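Local coordinates for uncharacterized protein AF0587 (Archaeoglobus fulgidus DSM 4304, PDB 2Q07), which is of unknown function but belongs to the archaeosine synthase type 1 family and probably binds RNA in tRNA modification, at residues A[31-36]-A[158-163]. Sequence-based numbering, arbitrary orientation.
Sequences TVLLLP and QEIESK
Ile160 points its two branches at two residues of strand 31-36: its CG2 lies 4.4 Å from CG2 of Thr31, while its CD1 lies 4.4 Å from CD2 of Leu33. The split follows from the torsions. With chi1 at 68°, CG1 and CG2 straddle the backbone N, and the extended chi2 of 172° carries CD1 further along the strand. In Leu33 the CB-to-CG bond runs along the strand, and chi2 at 61° leaves CD2 anti to CA, so that this methyl reaches out from the sheet to Ile160; its other methyl, CD1, lies 5.0 Å from both CD1 and CG2 of Ile160. Thr31 presents its methyl. Strand 31-36 is the central strand of the five-stranded, mostly parallel sheet of the alpha/beta domain (DUF5591, UDG-like), and Thr31 and Leu33 face helix 150-160, whereas Val32 and Leu34 turn to the opposite face, where Leu34 meets Val128 of helix 123-132. Only methyl groups come within 4.5 Å, and the closest CA pair, Thr31 and Ile160, is 7.7 Å apart: the helix's last turn rests on the sheet through side chains. Ile160 also touches Val117 of the neighbouring strand 115-118, and Glu159 OE1 forms a salt bridge with Lys115 NZ.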
ATOM      1  N   THR A  31      -8.480   5.881 -16.103  1.00 13.77           N
ATOM      2  CA  THR A  31      -8.517   7.252 -15.606  1.00 14.37           C
ATOM      3  C   THR A  31      -8.033   7.289 -14.157  1.00 15.10           C
ATOM      4  O   THR A  31      -8.315   6.382 -13.380  1.00 13.55           O
ATOM      5  CB  THR A  31      -9.955   7.829 -15.677  1.00 15.32           C
ATOM      6  OG1 THR A  31     -10.351   7.932 -17.048  1.00 16.68           O
ATOM      7  CG2 THR A  31     -10.027   9.211 -15.034  1.00 15.72           C
ATOM      8  N   VAL A  32      -7.282   8.326 -13.798  1.00 15.58           N
ATOM      9  CA  VAL A  32      -6.814   8.453 -12.424  1.00 14.05           C
ATOM     10  C   VAL A  32      -7.204   9.814 -11.854  1.00 14.96           C
ATOM     11  O   VAL A  32      -6.990  10.853 -12.485  1.00 16.45           O
ATOM     12  CB  VAL A  32      -5.280   8.281 -12.303  1.00 14.45           C
ATOM     13  CG1 VAL A  32      -4.554   9.356 -13.111  1.00 14.64           C
ATOM     14  CG2 VAL A  32      -4.870   8.358 -10.838  1.00 10.76           C
ATOM     15  N   LEU A  33      -7.783   9.792 -10.660  1.00 13.85           N
ATOM     16  CA  LEU A  33      -8.206  10.998  -9.966  1.00 12.37           C
ATOM     17  C   LEU A  33      -7.131  11.459  -8.972  1.00 12.76           C
ATOM     18  O   LEU A  33      -6.698  10.682  -8.109  1.00 11.91           O
ATOM     19  CB  LEU A  33      -9.510  10.709  -9.217  1.00 10.56           C
ATOM     20  CG  LEU A  33     -10.087  11.822  -8.355  1.00  8.80           C
ATOM     21  CD1 LEU A  33     -10.410  13.020  -9.229  1.00  8.17           C
ATOM     22  CD2 LEU A  33     -11.332  11.301  -7.639  1.00 11.20           C
ATOM     23  N   LEU A  34      -6.691  12.709  -9.091  1.00 14.17           N
ATOM     24  CA  LEU A  34      -5.690  13.247  -8.173  1.00 13.22           C
ATOM     25  C   LEU A  34      -6.411  14.052  -7.090  1.00 14.87           C
ATOM     26  O   LEU A  34      -7.291  14.873  -7.387  1.00 14.36           O
ATOM     27  CB  LEU A  34      -4.677  14.129  -8.922  1.00 18.80           C
ATOM     28  CG  LEU A  34      -4.018  13.510 -10.162  1.00 16.79           C
ATOM     29  CD1 LEU A  34      -2.974  14.467 -10.721  1.00 19.56           C
ATOM     30  CD2 LEU A  34      -3.379  12.173  -9.800  1.00 19.12           C
ATOM     31  N   LEU A  35      -6.027  13.813  -5.838  1.00 12.62           N
ATOM     32  CA  LEU A  35      -6.644  14.456  -4.695  1.00 13.37           C
ATOM     33  C   LEU A  35      -5.639  15.054  -3.711  1.00 14.07           C
ATOM     34  O   LEU A  35      -4.483  14.646  -3.653  1.00 11.05           O
ATOM     35  CB  LEU A  35      -7.522  13.441  -3.960  1.00 13.47           C
ATOM     36  CG  LEU A  35      -8.645  12.827  -4.792  1.00 11.98           C
ATOM     37  CD1 LEU A  35      -9.213  11.612  -4.081  1.00 11.60           C
ATOM     38  CD2 LEU A  35      -9.711  13.886  -5.035  1.00 10.12           C
ATOM     39  N   PRO A  36      -6.084  16.024  -2.904  1.00 15.30           N
ATOM     40  CA  PRO A  36      -5.162  16.631  -1.943  1.00 15.82           C
ATOM     41  C   PRO A  36      -5.024  15.762  -0.693  1.00 17.94           C
ATOM     42  O   PRO A  36      -5.955  15.044  -0.320  1.00 13.88           O
ATOM     43  CB  PRO A  36      -5.830  17.964  -1.647  1.00 15.97           C
ATOM     44  CG  PRO A  36      -7.272  17.575  -1.609  1.00 14.98           C
ATOM     45  CD  PRO A  36      -7.421  16.639  -2.808  1.00 15.26           C
ATOM     46  N   GLN A 158     -18.627  15.248 -14.414  1.00 19.54           N
ATOM     47  CA  GLN A 158     -18.605  15.262 -15.863  1.00 23.12           C
ATOM     48  C   GLN A 158     -17.344  14.684 -16.477  1.00 22.21           C
ATOM     49  O   GLN A 158     -17.296  14.462 -17.681  1.00 26.10           O
ATOM     50  CB  GLN A 158     -18.895  16.680 -16.367  1.00 20.37           C
ATOM     51  CG  GLN A 158     -20.395  16.957 -16.335  1.00 21.28           C
ATOM     52  CD  GLN A 158     -20.772  18.401 -16.605  1.00 22.89           C
ATOM     53  OE1 GLN A 158     -20.169  19.073 -17.451  1.00 20.92           O
ATOM     54  NE2 GLN A 158     -21.796  18.881 -15.894  1.00 20.33           N
ATOM     55  N   GLU A 159     -16.338  14.418 -15.644  1.00 22.72           N
ATOM     56  CA  GLU A 159     -15.071  13.842 -16.102  1.00 22.96           C
ATOM     57  C   GLU A 159     -14.887  12.371 -15.719  1.00 21.61           C
ATOM     58  O   GLU A 159     -14.192  11.647 -16.416  1.00 22.13           O
ATOM     59  CB  GLU A 159     -13.870  14.606 -15.526  1.00 21.87           C
ATOM     60  CG  GLU A 159     -13.668  16.029 -16.025  1.00 22.85           C
ATOM     61  CD  GLU A 159     -13.559  16.122 -17.531  1.00 22.55           C
ATOM     62  OE1 GLU A 159     -13.034  15.182 -18.166  1.00 25.72           O
ATOM     63  OE2 GLU A 159     -13.991  17.152 -18.084  1.00 28.29           O
ATOM     64  N   ILE A 160     -15.492  11.931 -14.617  1.00 23.10           N
ATOM     65  CA  ILE A 160     -15.304  10.551 -14.164  1.00 25.45           C
ATOM     66  C   ILE A 160     -16.565   9.703 -14.004  1.00 28.80           C
ATOM     67  O   ILE A 160     -16.495   8.582 -13.490  1.00 28.33           O
ATOM     68  CB  ILE A 160     -14.537  10.504 -12.808  1.00 21.55           C
ATOM     69  CG1 ILE A 160     -15.404  11.089 -11.689  1.00 19.05           C
ATOM     70  CG2 ILE A 160     -13.226  11.278 -12.914  1.00 21.30           C
ATOM     71  CD1 ILE A 160     -14.822  10.904 -10.290  1.00 14.25           C
ATOM     72  N   GLU A 161     -17.710  10.228 -14.434  1.00 33.55           N
ATOM     73  CA  GLU A 161     -18.976   9.500 -14.329  1.00 37.10           C
ATOM     74  C   GLU A 161     -18.792   8.083 -14.881  1.00 37.28           C
ATOM     75  O   GLU A 161     -18.310   7.915 -15.996  1.00 35.30           O
ATOM     76  CB  GLU A 161     -20.063  10.229 -15.129  1.00 40.93           C
ATOM     77  CG  GLU A 161     -21.473  10.052 -14.583  1.00 45.29           C
ATOM     78  CD  GLU A 161     -21.709  10.853 -13.313  1.00 48.10           C
ATOM     79  OE1 GLU A 161     -20.884  10.733 -12.376  1.00 48.65           O
ATOM     80  OE2 GLU A 161     -22.717  11.599 -13.248  1.00 47.14           O
ATOM     81  N   SER A 162     -19.170   7.069 -14.106  1.00 38.69           N
ATOM     82  CA  SER A 162     -19.017   5.682 -14.553  1.00 42.06           C
ATOM     83  C   SER A 162     -20.239   4.813 -14.270  1.00 42.85           C
ATOM     84  O   SER A 162     -20.977   5.043 -13.313  1.00 43.60           O
ATOM     85  CB  SER A 162     -17.786   5.052 -13.904  1.00 41.98           C
ATOM     86  OG  SER A 162     -17.937   5.010 -12.499  1.00 46.33           O
ATOM     87  N   LYS A 163     -20.414   3.789 -15.100  1.00 44.96           N
ATOM     88  CA  LYS A 163     -21.551   2.873 -15.022  1.00 46.13           C
ATOM     89  C   LYS A 163     -21.794   2.067 -13.736  1.00 45.60           C
ATOM     90  O   LYS A 163     -22.813   2.266 -13.071  1.00 47.16           O
ATOM     91  CB  LYS A 163     -21.513   1.910 -16.221  1.00 47.37           C
ATOM     92  CG  LYS A 163     -21.567   2.595 -17.596  1.00 49.52           C
ATOM     93  CD  LYS A 163     -20.295   3.398 -17.884  1.00 50.85           C
ATOM     94  CE  LYS A 163     -20.362   4.135 -19.219  1.00 51.04           C
ATOM     95  NZ  LYS A 163     -21.401   5.205 -19.248  1.00 49.21           N
TER